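Local coordinates for protein EF0056 (Enterococcus faecalis, PDB 6ORI) that is of unknown function but, as part of the N-terminal region of an enterococcal surface protein linked to biofilms, probably acts at the cell surface, at residues W68-L74 with N112-Y118; S204-S208 with S257-W263; I225-S231 with F296-K301. All blocks are in the same frame, centred on the assembly; numbering follows the deposited sequence. Where two conformers were deposited one is given.

The three contacts illustrate how a chain made mostly of strands and loops is fastened at different levels. Interaction 1 pairs two strands inside the large antiparallel sheet formed by the first half of the chain. Interactions 2 and 3 belong to the second half: 204-208 meets 257-263 near the entrances to two smaller sheets, while 225-231 packs against the start of strand 300-304, an outermost strand of the five-strand sheet. The segments of interactions 2 and 3 alternate along the chain, yet the two centres lie about 30 Å apart; interaction 1 is complete before either begins, its centre about 36 Å from that of interaction 2. Calcium is bound by other residues, S162, G372, D374, L400 and D402.

Interaction 1. Residues W68-L74 with N112-Y118; sequences WEIRLQL and NIWKVNY
I70 and L72 pair with V116 and W114 in a buried antiparallel strand contact within the largest sheet, where strand 68-74 is held between 113-117 and 166-173. Each pair exchanges two backbone hydrogen bonds, and the N-H of Y118 continues the series to W68 O. At the other end, N112 ND2 reaches back to L74 O at 2.9 Å, tilted from the carbonyl plane.

On the apolar face, I70 CD1 lies 3.9 Å from Y118 CD2. The side chain of L74 meets W114 at about a right angle, with CD1 3.9 Å from CZ3; F100 of strand 98-104 also packs against W114.

The other face is mostly polar, I113 excepted. Extended from CG to NE, the R71 side chain brings its guanidinium side-on to E69, so that NE and NH2 both hold OE1, each at 2.9 Å and in the guanidinium plane. R71 also forms salt bridges with E21 and D178. E69 OE2 rests 3.5 Å from K115 CD; one water links it to N117 OD1 and another to K115 NZ, and N117 ND2 bonds N122 O. With one oxygen doubly gripped and the other hydrated beside a lysine, the E69 carboxylate probably stays ionised.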
# COMPACT_ATOMS: atom_id res chain seq x y z
N TRP A 68 -16.50 11.11 -8.22
CA TRP A 68 -15.35 10.38 -7.70
C TRP A 68 -14.72 11.18 -6.58
O TRP A 68 -14.24 12.30 -6.79
CB TRP A 68 -14.36 10.17 -8.83
CG TRP A 68 -14.99 9.60 -10.06
CD1 TRP A 68 -15.17 10.25 -11.24
CD2 TRP A 68 -15.54 8.29 -10.23
NE1 TRP A 68 -15.80 9.42 -12.14
CE2 TRP A 68 -16.03 8.21 -11.55
CE3 TRP A 68 -15.68 7.17 -9.41
CZ2 TRP A 68 -16.64 7.08 -12.06
CZ3 TRP A 68 -16.27 6.04 -9.92
CH2 TRP A 68 -16.75 6.00 -11.23
N GLU A 69 -14.72 10.59 -5.39
CA GLU A 69 -14.22 11.28 -4.19
C GLU A 69 -13.14 10.47 -3.50
O GLU A 69 -13.34 9.31 -3.16
CB GLU A 69 -15.37 11.53 -3.23
CG GLU A 69 -14.97 12.29 -1.99
CD GLU A 69 -16.19 12.67 -1.20
OE1 GLU A 69 -16.64 11.83 -0.38
OE2 GLU A 69 -16.73 13.76 -1.45
N ILE A 70 -12.00 11.10 -3.29
CA ILE A 70 -10.90 10.49 -2.57
C ILE A 70 -11.15 10.69 -1.10
O ILE A 70 -11.49 11.81 -0.66
CB ILE A 70 -9.57 11.15 -2.95
CG1 ILE A 70 -9.23 10.91 -4.44
CG2 ILE A 70 -8.42 10.65 -2.05
CD1 ILE A 70 -8.07 11.74 -4.94
N ARG A 71 -11.04 9.62 -0.33
CA ARG A 71 -11.13 9.68 1.11
C ARG A 71 -9.83 9.26 1.73
O ARG A 71 -9.17 8.32 1.26
CB ARG A 71 -12.30 8.86 1.63
CG ARG A 71 -13.62 9.57 1.27
CD ARG A 71 -14.83 9.01 1.92
NE ARG A 71 -16.01 9.73 1.47
CZ ARG A 71 -17.24 9.39 1.78
NH1 ARG A 71 -17.48 8.32 2.53
NH2 ARG A 71 -18.24 10.10 1.32
N LEU A 72 -9.42 9.99 2.77
CA LEU A 72 -8.18 9.73 3.49
C LEU A 72 -8.55 9.55 4.95
O LEU A 72 -9.05 10.48 5.60
CB LEU A 72 -7.22 10.89 3.32
CG LEU A 72 -5.93 10.79 4.12
CD1 LEU A 72 -5.05 9.64 3.65
CD2 LEU A 72 -5.19 12.12 4.04
N GLN A 73 -8.36 8.34 5.47
CA GLN A 73 -8.53 8.04 6.88
C GLN A 73 -7.16 8.08 7.55
O GLN A 73 -6.18 7.52 7.02
CB GLN A 73 -9.19 6.67 7.12
CG GLN A 73 -9.37 6.34 8.61
CD GLN A 73 -10.23 5.11 8.87
OE1 GLN A 73 -11.20 4.84 8.15
NE2 GLN A 73 -9.90 4.37 9.92
N LEU A 74 -7.08 8.75 8.70
CA LEU A 74 -5.86 8.79 9.49
C LEU A 74 -6.11 8.17 10.85
O LEU A 74 -7.18 8.31 11.42
CB LEU A 74 -5.36 10.22 9.69
CG LEU A 74 -5.01 10.97 8.43
CD1 LEU A 74 -4.60 12.37 8.82
CD2 LEU A 74 -3.93 10.29 7.63
N ASN A 112 -12.33 10.66 11.64
CA ASN A 112 -10.96 10.61 11.19
C ASN A 112 -10.85 10.38 9.70
O ASN A 112 -9.84 9.84 9.26
CB ASN A 112 -10.17 9.54 11.96
CG ASN A 112 -10.67 8.12 11.71
OD1 ASN A 112 -11.83 7.91 11.39
ND2 ASN A 112 -9.81 7.14 11.88
N ILE A 113 -11.87 10.80 8.95
CA ILE A 113 -11.86 10.70 7.50
C ILE A 113 -11.98 12.10 6.88
O ILE A 113 -12.79 12.92 7.34
CB ILE A 113 -12.97 9.77 6.99
CG1 ILE A 113 -12.90 8.43 7.72
CG2 ILE A 113 -12.83 9.59 5.46
CD1 ILE A 113 -13.96 7.42 7.31
N TRP A 114 -11.17 12.36 5.87
CA TRP A 114 -11.17 13.57 5.09
C TRP A 114 -11.48 13.23 3.62
O TRP A 114 -11.26 12.11 3.17
CB TRP A 114 -9.80 14.24 5.16
CG TRP A 114 -9.50 14.93 6.46
CD1 TRP A 114 -9.54 16.27 6.67
CD2 TRP A 114 -9.09 14.35 7.71
NE1 TRP A 114 -9.17 16.57 7.96
CE2 TRP A 114 -8.91 15.41 8.62
CE3 TRP A 114 -8.85 13.05 8.15
CZ2 TRP A 114 -8.52 15.21 9.93
CZ3 TRP A 114 -8.46 12.86 9.47
CH2 TRP A 114 -8.30 13.94 10.33
N LYS A 115 -11.93 14.23 2.87
CA LYS A 115 -12.36 14.03 1.48
C LYS A 115 -11.90 15.14 0.55
O LYS A 115 -11.84 16.32 0.95
CB LYS A 115 -13.89 13.90 1.39
CG LYS A 115 -14.64 15.13 1.87
CD LYS A 115 -16.16 14.94 1.78
CE LYS A 115 -16.83 16.18 2.31
NZ LYS A 115 -18.30 16.19 2.07
N VAL A 116 -11.57 14.78 -0.68
CA VAL A 116 -11.28 15.74 -1.76
C VAL A 116 -11.71 15.09 -3.06
O VAL A 116 -11.64 13.87 -3.18
CB VAL A 116 -9.79 16.15 -1.76
CG1 VAL A 116 -8.86 15.04 -2.23
CG2 VAL A 116 -9.58 17.39 -2.59
N ASN A 117 -12.18 15.85 -4.02
CA ASN A 117 -12.59 15.25 -5.27
C ASN A 117 -11.38 14.71 -6.02
O ASN A 117 -10.30 15.28 -6.00
CB ASN A 117 -13.36 16.26 -6.12
CG ASN A 117 -14.74 16.53 -5.57
OD1 ASN A 117 -15.21 15.83 -4.68
ND2 ASN A 117 -15.41 17.51 -6.15
N TYR A 118 -11.58 13.60 -6.70
CA TYR A 118 -10.54 13.04 -7.54
C TYR A 118 -10.22 13.91 -8.76
O TYR A 118 -9.06 14.08 -9.11
CB TYR A 118 -10.96 11.61 -7.98
CG TYR A 118 -9.92 10.87 -8.81
CD1 TYR A 118 -9.77 11.13 -10.16
CD2 TYR A 118 -9.10 9.91 -8.23
CE1 TYR A 118 -8.82 10.44 -10.92
CE2 TYR A 118 -8.15 9.22 -8.99
CZ TYR A 118 -8.03 9.50 -10.33
OH TYR A 118 -7.10 8.82 -11.08
O HOH W 1 -15.17 15.93 -1.93
O HOH W 2 -19.01 14.74 -0.49

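Interaction 2. Residues S204-S208 with S257-W263; sequences SENNS and SAKGTPW
A contact between two loops, made chiefly by the side-chain amide of N207, joins the approach to strand 211-221 with the link between helix 254-257 and strand 264-269. The amide uses both ends against the backbone of 257-263. N207 OD1 accepts from K259 N at 2.9 Å, with the donor in the carbonyl plane and on a lone pair, in a nearly straight bond (168°). N207 ND2 donates to S257 O, also at 2.9 Å, but lies well above that carbonyl's plane. The two bonds thus bracket A258, just where the chain leaves the helix.

W263 completes the grip on K259. W263 NE1 donates to K259 O at 2.9 Å, in the plane of the indole, so both backbone polar groups of K259 are engaged by side chains. The same ring presents its edge to N207: W263 CZ2 lies 3.3 Å from N207 OD1, and the amide plane is turned 63° from the indole. A258 CB lies above one face of the ring, offset toward its rim, and F252 and Y254 add aromatic contacts.

N206 crosses K259 at about a right angle, its OD1 3.5 Å from K259 CB, while ND2 passes 3.5 Å from G260 CA and makes a weak hydrogen bond to D383. Behind it, N206 N donates to S204 OG at 3.0 Å, closing an ST turn just ahead of N207; S204 OG also bonds D383. N207 has left-handed backbone angles, which asparagine adopts readily. The whole is a case of a side-chain amide bridging irregular backbone, beside an ST turn, between loops leading into two antiparallel sheets.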
# COMPACT_ATOMS: atom_id res chain seq x y z
N SER A 204 20.20 0.86 -5.90
CA SER A 204 20.74 0.58 -7.21
C SER A 204 20.81 1.81 -8.10
O SER A 204 19.92 2.67 -8.04
CB SER A 204 19.86 -0.48 -7.89
OG SER A 204 20.36 -0.82 -9.16
N GLU A 205 21.81 1.87 -8.97
CA GLU A 205 21.86 2.87 -10.04
C GLU A 205 21.12 2.43 -11.32
O GLU A 205 21.04 3.15 -12.29
CB GLU A 205 23.33 3.19 -10.36
CG GLU A 205 24.02 3.82 -9.17
CD GLU A 205 25.48 4.08 -9.41
OE1 GLU A 205 26.31 3.75 -8.52
OE2 GLU A 205 25.81 4.64 -10.48
N ASN A 206 20.58 1.22 -11.31
CA ASN A 206 19.83 0.72 -12.44
C ASN A 206 18.38 1.18 -12.44
O ASN A 206 17.66 0.98 -11.47
CB ASN A 206 19.89 -0.80 -12.43
CG ASN A 206 21.29 -1.31 -12.62
OD1 ASN A 206 21.99 -0.87 -13.52
ND2 ASN A 206 21.71 -2.20 -11.76
N ASN A 207 17.96 1.82 -13.53
CA ASN A 207 16.56 2.18 -13.73
C ASN A 207 16.02 2.96 -12.56
O ASN A 207 14.88 2.71 -12.11
CB ASN A 207 15.75 0.91 -13.97
CG ASN A 207 16.37 0.03 -15.05
OD1 ASN A 207 16.99 -0.98 -14.76
ND2 ASN A 207 16.24 0.45 -16.30
N SER A 208 16.79 3.92 -12.08
CA SER A 208 16.46 4.61 -10.84
C SER A 208 15.36 5.67 -10.97
O SER A 208 14.94 6.22 -9.95
CB SER A 208 17.70 5.28 -10.30
OG SER A 208 18.17 6.19 -11.27
N SER A 257 14.30 -2.65 -21.10
CA SER A 257 15.06 -1.59 -20.44
C SER A 257 15.75 -1.94 -19.13
O SER A 257 16.62 -1.20 -18.69
CB SER A 257 14.12 -0.40 -20.18
OG SER A 257 13.54 0.05 -21.39
N ALA A 258 15.39 -3.04 -18.46
CA ALA A 258 16.00 -3.31 -17.18
C ALA A 258 17.49 -3.57 -17.31
O ALA A 258 17.92 -4.27 -18.22
CB ALA A 258 15.34 -4.49 -16.51
N LYS A 259 18.26 -3.01 -16.38
CA LYS A 259 19.70 -3.22 -16.28
C LYS A 259 20.01 -3.82 -14.92
O LYS A 259 19.23 -3.72 -13.98
CB LYS A 259 20.43 -1.88 -16.45
CG LYS A 259 20.12 -1.16 -17.78
CD LYS A 259 20.48 -1.98 -19.00
CE LYS A 259 21.98 -2.20 -19.12
NZ LYS A 259 22.73 -0.92 -19.28
N GLY A 260 21.16 -4.46 -14.79
CA GLY A 260 21.48 -5.17 -13.56
C GLY A 260 20.63 -6.41 -13.39
O GLY A 260 20.31 -6.81 -12.28
N THR A 261 20.28 -7.02 -14.52
CA THR A 261 19.44 -8.20 -14.56
C THR A 261 20.23 -9.48 -14.28
O THR A 261 21.45 -9.52 -14.47
CB THR A 261 18.78 -8.28 -15.93
OG1 THR A 261 19.78 -8.09 -16.95
CG2 THR A 261 17.70 -7.21 -16.08
N PRO A 262 19.54 -10.54 -13.85
CA PRO A 262 18.11 -10.53 -13.55
C PRO A 262 17.81 -9.90 -12.21
O PRO A 262 18.55 -9.99 -11.24
CB PRO A 262 17.77 -12.02 -13.57
CG PRO A 262 19.02 -12.68 -13.05
CD PRO A 262 20.16 -11.86 -13.63
N TRP A 263 16.68 -9.22 -12.18
CA TRP A 263 16.21 -8.66 -10.92
C TRP A 263 15.62 -9.75 -10.04
O TRP A 263 15.26 -10.83 -10.51
CB TRP A 263 15.14 -7.61 -11.15
CG TRP A 263 15.62 -6.32 -11.74
CD1 TRP A 263 16.88 -6.01 -12.19
CD2 TRP A 263 14.82 -5.16 -11.96
NE1 TRP A 263 16.90 -4.71 -12.67
CE2 TRP A 263 15.64 -4.19 -12.55
CE3 TRP A 263 13.48 -4.86 -11.72
CZ2 TRP A 263 15.16 -2.92 -12.88
CZ3 TRP A 263 13.00 -3.62 -12.06
CH2 TRP A 263 13.85 -2.66 -12.65

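Interaction 3. Residues I225-S231 with F296-K301; sequences IQTKDGS and FESGKK
T227 and E297 bring their CA atoms within 3.8 Å of each other where a type I beta turn, T227 to G230, settles on the 3-10 segment 296-298 and the start of strand 300-304, the edge strand of the five-strand antiparallel sheet. The turn is tied down by K228 N, which donates to E297 O at 2.7 Å. A water adds a second link, accepting from D229 N and donating to G299 O. T227 leans into the same corner, CB against G299 O.

At the start of the segment, where I225 is paired with T234, the flank is apolar. I225 lays its CD1 over one face of the F296 ring, 4.1 Å from the centroid, a CH-pi contact; its CG1 sits between the backbone N and the carbonyl carbon (chi1 67°), which points the branch at the ring. Q226 O lies instead at the edge, 3.7 Å from F296 CD2. H283 of strand 277-284 also meets the phenyl ring, connecting this patch to the sheet.

Polar order in the turn comes from D229, whose OD1 takes three hydrogen bonds. T227 OG1 arrives nearly along the C-O axis; S231 N comes from above the carboxylate plane and defines an Asx turn; S231 OG meets D229 OD1 at 2.7 Å on the syn side, somewhat out of the carboxylate plane. So many donors on one oxygen would be expected to favour a charged carboxylate. T227 OG1 is in turn met by G232 N, making a small network within the loop.

S231 carries this network across to the strand. Since its hydroxyl proton is given to D229, its lone pairs remain for acceptance, and S231 OG receives K301 N at 2.9 Å in a bond bent only slightly, to 164°.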
# COMPACT_ATOMS: atom_id res chain seq x y z
N ILE A 225 -9.77 -20.92 -0.70
CA ILE A 225 -10.15 -20.21 -1.92
C ILE A 225 -9.05 -20.39 -2.94
O ILE A 225 -7.94 -20.81 -2.59
CB ILE A 225 -10.50 -18.73 -1.71
CG1 ILE A 225 -9.30 -17.89 -1.30
CG2 ILE A 225 -11.60 -18.61 -0.65
CD1 ILE A 225 -9.56 -16.40 -1.40
N GLN A 226 -9.35 -20.10 -4.19
CA GLN A 226 -8.41 -20.43 -5.24
C GLN A 226 -8.40 -19.40 -6.34
O GLN A 226 -9.29 -18.55 -6.47
CB GLN A 226 -8.77 -21.78 -5.82
CG GLN A 226 -10.08 -21.79 -6.55
CD GLN A 226 -10.30 -23.09 -7.26
OE1 GLN A 226 -10.36 -23.15 -8.50
NE2 GLN A 226 -10.39 -24.15 -6.50
N THR A 227 -7.36 -19.47 -7.15
CA THR A 227 -7.37 -18.74 -8.39
C THR A 227 -8.36 -19.40 -9.36
O THR A 227 -8.68 -20.58 -9.21
CB THR A 227 -5.97 -18.68 -9.00
OG1 THR A 227 -5.50 -20.00 -9.25
CG2 THR A 227 -5.01 -17.99 -8.02
N LYS A 228 -8.80 -18.65 -10.36
CA LYS A 228 -9.78 -19.16 -11.34
C LYS A 228 -9.33 -20.50 -11.91
O LYS A 228 -10.12 -21.44 -12.00
CB LYS A 228 -10.02 -18.16 -12.47
CG LYS A 228 -11.09 -18.63 -13.49
CD LYS A 228 -11.67 -17.47 -14.30
CE LYS A 228 -10.60 -16.65 -15.03
NZ LYS A 228 -10.64 -16.84 -16.50
N ASP A 229 -8.06 -20.60 -12.25
CA ASP A 229 -7.54 -21.83 -12.85
C ASP A 229 -7.19 -22.97 -11.87
O ASP A 229 -6.78 -24.05 -12.29
CB ASP A 229 -6.36 -21.53 -13.79
CG ASP A 229 -5.15 -20.96 -13.08
OD1 ASP A 229 -5.06 -21.03 -11.84
OD2 ASP A 229 -4.25 -20.45 -13.79
N GLY A 230 -7.35 -22.74 -10.57
CA GLY A 230 -7.02 -23.74 -9.58
C GLY A 230 -5.55 -23.83 -9.18
O GLY A 230 -5.22 -24.53 -8.23
N SER A 231 -4.69 -23.07 -9.85
CA SER A 231 -3.24 -23.17 -9.60
C SER A 231 -2.82 -22.64 -8.23
O SER A 231 -1.93 -23.19 -7.58
CB SER A 231 -2.46 -22.45 -10.70
OG SER A 231 -2.62 -21.02 -10.66
N PHE A 296 -8.43 -12.19 -5.64
CA PHE A 296 -7.61 -13.40 -5.53
C PHE A 296 -7.85 -14.34 -6.70
O PHE A 296 -6.92 -14.95 -7.23
CB PHE A 296 -7.93 -14.11 -4.22
CG PHE A 296 -6.96 -15.22 -3.88
CD1 PHE A 296 -5.82 -14.95 -3.14
CD2 PHE A 296 -7.19 -16.51 -4.27
CE1 PHE A 296 -4.93 -15.94 -2.81
CE2 PHE A 296 -6.29 -17.53 -3.94
CZ PHE A 296 -5.16 -17.23 -3.21
N GLU A 297 -9.10 -14.51 -7.11
CA GLU A 297 -9.39 -15.48 -8.16
C GLU A 297 -8.69 -15.14 -9.47
O GLU A 297 -8.46 -16.02 -10.30
CB GLU A 297 -10.90 -15.60 -8.40
CG GLU A 297 -11.54 -14.35 -8.95
CD GLU A 297 -12.94 -14.61 -9.43
OE1 GLU A 297 -13.10 -15.20 -10.52
OE2 GLU A 297 -13.87 -14.24 -8.70
N SER A 298 -8.35 -13.86 -9.65
CA SER A 298 -7.82 -13.36 -10.91
C SER A 298 -6.35 -13.73 -11.12
O SER A 298 -5.85 -13.74 -12.25
CB SER A 298 -7.98 -11.84 -10.98
OG SER A 298 -9.34 -11.46 -10.84
N GLY A 299 -5.64 -14.03 -10.04
CA GLY A 299 -4.22 -14.30 -10.12
C GLY A 299 -3.95 -15.66 -10.70
O GLY A 299 -4.85 -16.44 -10.97
N LYS A 300 -2.66 -15.95 -10.89
CA LYS A 300 -2.19 -17.26 -11.33
C LYS A 300 -0.94 -17.58 -10.53
O LYS A 300 -0.06 -16.72 -10.39
CB LYS A 300 -1.89 -17.22 -12.83
CG LYS A 300 -1.14 -18.40 -13.39
CD LYS A 300 -0.03 -17.93 -14.33
CE LYS A 300 -0.56 -17.16 -15.53
NZ LYS A 300 0.53 -16.48 -16.27
N LYS A 301 -0.81 -18.80 -10.02
CA LYS A 301 0.39 -19.16 -9.28
C LYS A 301 1.55 -19.36 -10.24
O LYS A 301 1.41 -20.08 -11.24
CB LYS A 301 0.19 -20.43 -8.45
CG LYS A 301 1.43 -20.83 -7.68
CD LYS A 301 1.15 -22.06 -6.83
CE LYS A 301 2.38 -22.52 -6.11
NZ LYS A 301 2.97 -23.64 -6.87
O HOH W 3 -6.47 -18.13 -12.62